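Local coordinates for protein ribokinase (Staphylococcus aureus, PDB 3RY7) that catalyses the ATP- and magnesium-dependent phosphorylation of D-ribose at O-5, yielding D-ribose 5-phosphate, and is activated by monovalent cations, at residues T11-F16 / A69-E74; I63-V68 / K88-K93. All coordinates share one frame; numbering follows the deposited sequence.

Interaction 1 (T11-F16 / A69-E74)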
ATOM      1  N   THR A  11     -17.350  -0.292 -15.364  1.00 22.42           N
ATOM      2  CA  THR A  11     -15.900  -0.135 -15.320  1.00 17.51           C
ATOM      3  C   THR A  11     -15.599   1.343 -15.467  1.00 21.69           C
ATOM      4  O   THR A  11     -16.108   1.994 -16.391  1.00 20.46           O
ATOM      5  CB  THR A  11     -15.206  -0.916 -16.445  1.00 20.55           C
ATOM      6  OG1 THR A  11     -15.421  -2.317 -16.252  1.00 17.72           O
ATOM      7  CG2 THR A  11     -13.689  -0.639 -16.433  1.00 18.64           C
ATOM      8  N   ASN A  12     -14.809   1.882 -14.539  1.00 18.96           N
ATOM      9  CA  ASN A  12     -14.480   3.299 -14.536  1.00 19.10           C
ATOM     10  C   ASN A  12     -12.972   3.491 -14.564  1.00 23.13           C
ATOM     11  O   ASN A  12     -12.238   2.679 -14.009  1.00 19.22           O
ATOM     12  CB  ASN A  12     -15.004   3.980 -13.264  1.00 19.19           C
ATOM     13  CG  ASN A  12     -16.496   4.269 -13.304  1.00 23.40           C
ATOM     14  OD1 ASN A  12     -17.118   4.291 -14.373  1.00 17.14           O
ATOM     15  ND2 ASN A  12     -17.075   4.529 -12.125  1.00 20.57           N
ATOM     16  N   VAL A  13     -12.505   4.566 -15.191  1.00 21.03           N
ATOM     17  CA  VAL A  13     -11.136   4.993 -14.954  1.00 21.64           C
ATOM     18  C   VAL A  13     -11.180   6.128 -13.933  1.00 18.19           C
ATOM     19  O   VAL A  13     -11.720   7.192 -14.205  1.00 19.51           O
ATOM     20  CB  VAL A  13     -10.419   5.404 -16.250  1.00 25.93           C
ATOM     21  CG1 VAL A  13      -9.027   5.936 -15.938  1.00 21.54           C
ATOM     22  CG2 VAL A  13     -10.361   4.217 -17.218  1.00 22.46           C
ATOM     23  N   ASP A  14     -10.651   5.868 -12.739  1.00 20.92           N
ATOM     24  CA  ASP A  14     -10.609   6.875 -11.683  1.00 23.86           C
ATOM     25  C   ASP A  14      -9.409   7.813 -11.857  1.00 25.76           C
ATOM     26  O   ASP A  14      -8.269   7.376 -11.857  1.00 27.46           O
ATOM     27  CB  ASP A  14     -10.513   6.198 -10.313  1.00 23.98           C
ATOM     28  CG  ASP A  14     -11.759   5.387  -9.952  1.00 33.84           C
ATOM     29  OD1 ASP A  14     -12.792   5.476 -10.661  1.00 26.84           O
ATOM     30  OD2 ASP A  14     -11.694   4.664  -8.937  1.00 36.10           O
ATOM     31  N   GLN A  15      -9.679   9.101 -12.010  1.00 25.83           N
ATOM     32  CA  GLN A  15      -8.624  10.102 -12.039  1.00 26.95           C
ATOM     33  C   GLN A  15      -8.439  10.785 -10.700  1.00 26.36           C
ATOM     34  O   GLN A  15      -9.256  11.606 -10.301  1.00 25.31           O
ATOM     35  CB  GLN A  15      -8.931  11.171 -13.061  1.00 30.57           C
ATOM     36  CG  GLN A  15      -7.924  11.187 -14.162  1.00 41.94           C
ATOM     37  CD  GLN A  15      -8.235  10.130 -15.173  1.00 37.50           C
ATOM     38  OE1 GLN A  15      -7.380   9.334 -15.551  1.00 38.34           O
ATOM     39  NE2 GLN A  15      -9.480  10.104 -15.610  1.00 37.44           N
ATOM     40  N   PHE A  16      -7.340  10.468 -10.033  1.00 26.34           N
ATOM     41  CA  PHE A  16      -7.043  11.031  -8.718  1.00 36.37           C
ATOM     42  C   PHE A  16      -6.103  12.236  -8.775  1.00 33.15           C
ATOM     43  O   PHE A  16      -4.991  12.145  -9.304  1.00 28.79           O
ATOM     44  CB  PHE A  16      -6.429   9.959  -7.826  1.00 34.93           C
ATOM     45  CG  PHE A  16      -7.415   8.948  -7.330  1.00 34.78           C
ATOM     46  CD1 PHE A  16      -8.057   9.135  -6.112  1.00 41.78           C
ATOM     47  CD2 PHE A  16      -7.699   7.806  -8.074  1.00 33.46           C
ATOM     48  CE1 PHE A  16      -8.965   8.201  -5.638  1.00 41.19           C
ATOM     49  CE2 PHE A  16      -8.603   6.865  -7.608  1.00 35.21           C
ATOM     50  CZ  PHE A  16      -9.239   7.066  -6.381  1.00 35.02           C
ATOM     51  N   ALA A  69      -9.338   2.184 -20.629  1.00 23.88           N
ATOM     52  CA  ALA A  69      -9.401   1.138 -19.602  1.00 25.94           C
ATOM     53  C   ALA A  69      -8.663  -0.131 -20.011  1.00 30.74           C
ATOM     54  O   ALA A  69      -8.839  -1.177 -19.395  1.00 27.48           O
ATOM     55  CB  ALA A  69     -10.842   0.814 -19.260  1.00 23.23           C
ATOM     56  N   ASP A  70      -7.839  -0.044 -21.053  1.00 28.43           N
ATOM     57  CA  ASP A  70      -7.104  -1.214 -21.514  1.00 25.40           C
ATOM     58  C   ASP A  70      -6.233  -1.795 -20.397  1.00 28.67           C
ATOM     59  O   ASP A  70      -5.983  -3.003 -20.362  1.00 33.61           O
ATOM     60  CB  ASP A  70      -6.241  -0.889 -22.741  1.00 32.07           C
ATOM     61  CG  ASP A  70      -7.053  -0.789 -24.031  1.00 36.27           C
ATOM     62  OD1 ASP A  70      -8.287  -1.006 -24.014  1.00 30.14           O
ATOM     63  OD2 ASP A  70      -6.444  -0.496 -25.080  1.00 42.60           O
ATOM     64  N   PHE A  71      -5.759  -0.950 -19.485  1.00 24.62           N
ATOM     65  CA  PHE A  71      -4.917  -1.475 -18.419  1.00 28.50           C
ATOM     66  C   PHE A  71      -5.760  -2.271 -17.437  1.00 30.55           C
ATOM     67  O   PHE A  71      -5.292  -3.253 -16.858  1.00 30.14           O
ATOM     68  CB  PHE A  71      -4.111  -0.381 -17.717  1.00 26.37           C
ATOM     69  CG  PHE A  71      -4.929   0.533 -16.855  1.00 29.57           C
ATOM     70  CD1 PHE A  71      -5.537   1.657 -17.393  1.00 28.76           C
ATOM     71  CD2 PHE A  71      -5.060   0.287 -15.499  1.00 28.62           C
ATOM     72  CE1 PHE A  71      -6.278   2.514 -16.599  1.00 27.25           C
ATOM     73  CE2 PHE A  71      -5.797   1.136 -14.697  1.00 29.77           C
ATOM     74  CZ  PHE A  71      -6.413   2.252 -15.246  1.00 25.79           C
ATOM     75  N   ILE A  72      -7.008  -1.854 -17.271  1.00 29.05           N
ATOM     76  CA  ILE A  72      -7.949  -2.595 -16.445  1.00 26.25           C
ATOM     77  C   ILE A  72      -8.240  -3.958 -17.052  1.00 26.47           C
ATOM     78  O   ILE A  72      -8.252  -4.952 -16.357  1.00 30.17           O
ATOM     79  CB  ILE A  72      -9.268  -1.819 -16.253  1.00 27.83           C
ATOM     80  CG1 ILE A  72      -8.977  -0.390 -15.779  1.00 23.41           C
ATOM     81  CG2 ILE A  72     -10.180  -2.564 -15.281  1.00 21.91           C
ATOM     82  CD1 ILE A  72     -10.234   0.504 -15.649  1.00 19.89           C
ATOM     83  N   LEU A  73      -8.462  -4.004 -18.361  1.00 30.17           N
ATOM     84  CA  LEU A  73      -8.729  -5.275 -19.023  1.00 29.80           C
ATOM     85  C   LEU A  73      -7.594  -6.260 -18.767  1.00 33.57           C
ATOM     86  O   LEU A  73      -7.817  -7.462 -18.594  1.00 31.50           O
ATOM     87  CB  LEU A  73      -8.940  -5.078 -20.523  1.00 28.83           C
ATOM     88  CG  LEU A  73     -10.057  -4.107 -20.931  1.00 40.56           C
ATOM     89  CD1 LEU A  73     -10.164  -3.963 -22.450  1.00 33.13           C
ATOM     90  CD2 LEU A  73     -11.383  -4.535 -20.345  1.00 33.82           C
ATOM     91  N   GLU A  74      -6.367  -5.751 -18.744  1.00 35.35           N
ATOM     92  CA  GLU A  74      -5.228  -6.600 -18.423  1.00 37.63           C
ATOM     93  C   GLU A  74      -5.338  -7.151 -17.000  1.00 33.56           C
ATOM     94  O   GLU A  74      -5.042  -8.318 -16.742  1.00 34.38           O
ATOM     95  CB  GLU A  74      -3.913  -5.842 -18.615  1.00 37.74           C
ATOM     96  CG  GLU A  74      -3.091  -6.362 -19.780  1.00 54.62           C
ATOM     97  CD  GLU A  74      -2.765  -7.851 -19.658  1.00 56.20           C
ATOM     98  OE1 GLU A  74      -2.138  -8.267 -18.647  1.00 59.17           O
ATOM     99  OE2 GLU A  74      -3.129  -8.605 -20.591  1.00 60.51           O
TER
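Strand 12-16 and helix 70-74 pass with their axes 9.6 Å apart at closest and their directions 115° apart, and Val13 and Ala69 have the nearest alpha carbons. Almost wholly apolar side chains fill the gap. Thr11 and Ile72 reach toward each other tip to tip, Thr11 CG2 lying 3.7 Å from Ile72 CD1. The threonine is split by its torsion: with chi1 at -65° CG2 stands anti to the backbone N and meets the helix, while OG1 is left to hydrogen-bond Thr61 on strand 56-64. Ile72, its chain extended beyond CG1 (chi2 176°), drives CD1 against the strand backbone, 3.4 Å from Asn12 O, and 4.0 Å from Val13 CG2. Val13 divides its two methyls between partners. CG2 also rests on the N-cap residue, 4.0 Å from Ala69 CB, whereas CG1 comes to the edge of the Phe71 ring, near its plane, 4.4 Å from CE1. Ile72 CG1 lies over one face of that ring, offset toward the rim. Asn12, Val13 and Asp14, which probably bind the substrate, follow one another on this strand; Thr11 and Val13 pack its helix-facing side. In ribokinase-family kinases this four-stranded sheet forms the lid and dimer contact, consistent with Ile72 packing on Gln292 and a Phe16 cation-pi contact with Lys288, both of the second subunit. Strands 36-40 and 95-101 hydrogen-bond to the backbone of strand 12-18, and helix 70-78 packs against it.

Interaction 2 (I63-V68 / K88-K93)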
ATOM      1  N   ILE A  63     -17.429  -0.617 -21.980  1.00 20.18           N
ATOM      2  CA  ILE A  63     -16.496   0.494 -22.061  1.00 21.85           C
ATOM      3  C   ILE A  63     -16.528   1.121 -23.446  1.00 26.46           C
ATOM      4  O   ILE A  63     -17.256   0.671 -24.344  1.00 21.26           O
ATOM      5  CB  ILE A  63     -15.075   0.038 -21.792  1.00 23.86           C
ATOM      6  CG1 ILE A  63     -14.660  -1.024 -22.813  1.00 20.82           C
ATOM      7  CG2 ILE A  63     -14.968  -0.504 -20.361  1.00 23.09           C
ATOM      8  CD1 ILE A  63     -13.310  -1.665 -22.503  1.00 20.80           C
ATOM      9  N   GLY A  64     -15.739   2.173 -23.618  1.00 21.24           N
ATOM     10  CA  GLY A  64     -15.684   2.849 -24.892  1.00 21.23           C
ATOM     11  C   GLY A  64     -14.631   2.215 -25.787  1.00 28.23           C
ATOM     12  O   GLY A  64     -14.012   1.203 -25.436  1.00 25.55           O
ATOM     13  N   THR A  65     -14.433   2.827 -26.951  1.00 26.52           N
ATOM     14  CA  THR A  65     -13.412   2.395 -27.884  1.00 25.69           C
ATOM     15  C   THR A  65     -12.204   3.334 -27.788  1.00 33.38           C
ATOM     16  O   THR A  65     -11.370   3.391 -28.691  1.00 35.85           O
ATOM     17  CB  THR A  65     -13.967   2.375 -29.320  1.00 28.60           C
ATOM     18  OG1 THR A  65     -14.591   3.636 -29.610  1.00 26.74           O
ATOM     19  CG2 THR A  65     -15.018   1.248 -29.470  1.00 25.74           C
ATOM     20  N   ASP A  66     -12.122   4.065 -26.681  1.00 29.69           N
ATOM     21  CA  ASP A  66     -11.039   5.014 -26.451  1.00 27.11           C
ATOM     22  C   ASP A  66      -9.785   4.374 -25.845  1.00 25.74           C
ATOM     23  O   ASP A  66      -8.737   5.003 -25.791  1.00 29.29           O
ATOM     24  CB  ASP A  66     -11.517   6.220 -25.617  1.00 30.89           C
ATOM     25  CG  ASP A  66     -12.250   5.804 -24.338  1.00 28.60           C
ATOM     26  OD1 ASP A  66     -12.812   6.689 -23.654  1.00 22.65           O
ATOM     27  OD2 ASP A  66     -12.268   4.595 -24.027  1.00 23.38           O
ATOM     28  N   GLY A  67      -9.881   3.121 -25.424  1.00 25.99           N
ATOM     29  CA  GLY A  67      -8.721   2.418 -24.923  1.00 24.96           C
ATOM     30  C   GLY A  67      -8.249   2.855 -23.546  1.00 20.38           C
ATOM     31  O   GLY A  67      -7.229   2.372 -23.064  1.00 27.57           O
ATOM     32  N   VAL A  68      -8.988   3.738 -22.881  1.00 20.31           N
ATOM     33  CA  VAL A  68      -8.503   4.265 -21.607  1.00 22.30           C
ATOM     34  C   VAL A  68      -8.546   3.239 -20.476  1.00 29.54           C
ATOM     35  O   VAL A  68      -7.861   3.400 -19.474  1.00 29.22           O
ATOM     36  CB  VAL A  68      -9.216   5.563 -21.173  1.00 23.33           C
ATOM     37  CG1 VAL A  68      -8.839   6.721 -22.093  1.00 27.30           C
ATOM     38  CG2 VAL A  68     -10.714   5.389 -21.139  1.00 23.13           C
ATOM     39  N   LYS A  88     -17.606  -2.971 -26.243  1.00 26.47           N
ATOM     40  CA  LYS A  88     -16.974  -1.672 -26.531  1.00 30.42           C
ATOM     41  C   LYS A  88     -17.859  -0.879 -27.453  1.00 26.57           C
ATOM     42  O   LYS A  88     -18.386  -1.414 -28.425  1.00 33.02           O
ATOM     43  CB  LYS A  88     -15.599  -1.830 -27.173  1.00 25.68           C
ATOM     44  CG  LYS A  88     -14.617  -2.608 -26.329  1.00 21.78           C
ATOM     45  CD  LYS A  88     -13.191  -2.469 -26.853  1.00 32.15           C
ATOM     46  CE  LYS A  88     -12.254  -3.485 -26.204  1.00 31.96           C
ATOM     47  NZ  LYS A  88     -10.833  -3.335 -26.674  1.00 40.16           N
ATOM     48  N   THR A  89     -18.030   0.396 -27.144  1.00 24.57           N
ATOM     49  CA  THR A  89     -18.909   1.240 -27.924  1.00 23.13           C
ATOM     50  C   THR A  89     -18.242   2.576 -28.223  1.00 27.23           C
ATOM     51  O   THR A  89     -17.463   3.091 -27.405  1.00 26.30           O
ATOM     52  CB  THR A  89     -20.208   1.522 -27.195  1.00 24.07           C
ATOM     53  OG1 THR A  89     -21.048   2.298 -28.046  1.00 21.81           O
ATOM     54  CG2 THR A  89     -19.965   2.293 -25.895  1.00 18.08           C
ATOM     55  N   ALA A  90     -18.552   3.121 -29.399  1.00 22.55           N
ATOM     56  CA  ALA A  90     -18.053   4.430 -29.814  1.00 32.56           C
ATOM     57  C   ALA A  90     -19.097   5.475 -29.472  1.00 27.30           C
ATOM     58  O   ALA A  90     -18.877   6.659 -29.645  1.00 31.91           O
ATOM     59  CB  ALA A  90     -17.765   4.445 -31.304  1.00 36.36           C
ATOM     60  N   GLU A  91     -20.231   5.013 -28.962  1.00 28.79           N
ATOM     61  CA  GLU A  91     -21.323   5.885 -28.549  1.00 28.79           C
ATOM     62  C   GLU A  91     -20.940   6.832 -27.408  1.00 28.08           C
ATOM     63  O   GLU A  91     -21.502   7.925 -27.266  1.00 27.73           O
ATOM     64  CB  GLU A  91     -22.514   5.023 -28.119  1.00 33.00           C
ATOM     65  CG  GLU A  91     -23.672   5.798 -27.450  1.00 32.96           C
ATOM     66  CD  GLU A  91     -24.910   4.922 -27.208  1.00 35.78           C
ATOM     67  OE1 GLU A  91     -25.959   5.457 -26.779  1.00 46.24           O
ATOM     68  OE2 GLU A  91     -24.826   3.695 -27.450  1.00 38.92           O
ATOM     69  N   ALA A  92     -20.010   6.395 -26.570  1.00 22.81           N
ATOM     70  CA  ALA A  92     -19.615   7.180 -25.407  1.00 25.30           C
ATOM     71  C   ALA A  92     -18.192   6.807 -25.036  1.00 20.96           C
ATOM     72  O   ALA A  92     -17.720   5.723 -25.370  1.00 22.27           O
ATOM     73  CB  ALA A  92     -20.568   6.926 -24.217  1.00 21.90           C
ATOM     74  N   LYS A  93     -17.510   7.716 -24.352  1.00 22.23           N
ATOM     75  CA  LYS A  93     -16.205   7.414 -23.828  1.00 20.87           C
ATOM     76  C   LYS A  93     -16.359   6.477 -22.630  1.00 17.50           C
ATOM     77  O   LYS A  93     -17.444   6.347 -22.066  1.00 17.29           O
ATOM     78  CB  LYS A  93     -15.504   8.711 -23.458  1.00 27.72           C
ATOM     79  CG  LYS A  93     -15.298   9.633 -24.654  1.00 28.68           C
ATOM     80  CD  LYS A  93     -14.781  10.983 -24.202  1.00 34.84           C
ATOM     81  CE  LYS A  93     -15.709  11.591 -23.147  1.00 38.46           C
ATOM     82  NZ  LYS A  93     -16.810  12.420 -23.741  1.00 38.25           N
TER
HETATM   83  O   HOH W   1     -15.183   5.458 -26.867  1.00 27.41           O
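A beta-alpha-beta unit, strand 56-64, helix 70-78 and strand 87-89, brings Ile63-Val68 alongside Lys88-Lys93, where two parallel strands run out into loops. The Ile63-Lys88 pair forms a parallel bridge, and Thr89 N donates to Ile63 O over 2.9 Å, in the carbonyl plane, with an N-H...O angle of 145°. The same carbonyl oxygen also receives a CA-H...O contact from Lys88 CA at 3.2 Å. On one face of the sheet the side chains of Ile63 and Lys88 lie side by side, CG1 of the isoleucine 3.9 Å from CG of the lysine. Past the bridge, Thr65 sets OG1 3.6 Å from Ala90 CA and brings CG2 close to Lys88 CB. A water ties the two loops together, accepting from Thr65 N at 2.7 Å and donating to Ala92 O at 3.0 Å. Within 88-93, Thr89 holds OG1 anti to its own N (chi1 -177°), where it accepts from Glu91 N in an ST turn. Asp66 crosses Lys93 at about a right angle, OD1 3.4 Å from Lys93 CB, while OD2 bonds to Thr94 OG1. Lys93 NZ stays 7.0 Å from Asp66 OD1, so Asp66 meets the aliphatic root of Lys93 and any attraction between the charges is probably modest; the polar links across the two segments are a backbone bond and a bridging water, while the carboxylate turns to Thr94.

The two contacts show how one beta-alpha-beta unit can serve two sheets. Their centres lie 12 Å apart and their segments alternate along the chain: 11-16, 63-68, 69-74, 88-93. Interaction 2 closes the unit at the edge of the nine-stranded sheet, where 87-89 is outermost, whereas interaction 1 sets its helix, 70-78, against strand 12-18 of the four-stranded sheet. Segment 63-68 leads straight into 69-74, and the contacts touch: Val13 CG2 packs on Val68 O, Leu73 CD1 on Ile63 CD1, and Thr11 CB on Ile63 CG2. The sheet that carries probable substrate-binding residues is thereby joined to the margin of the large sheet.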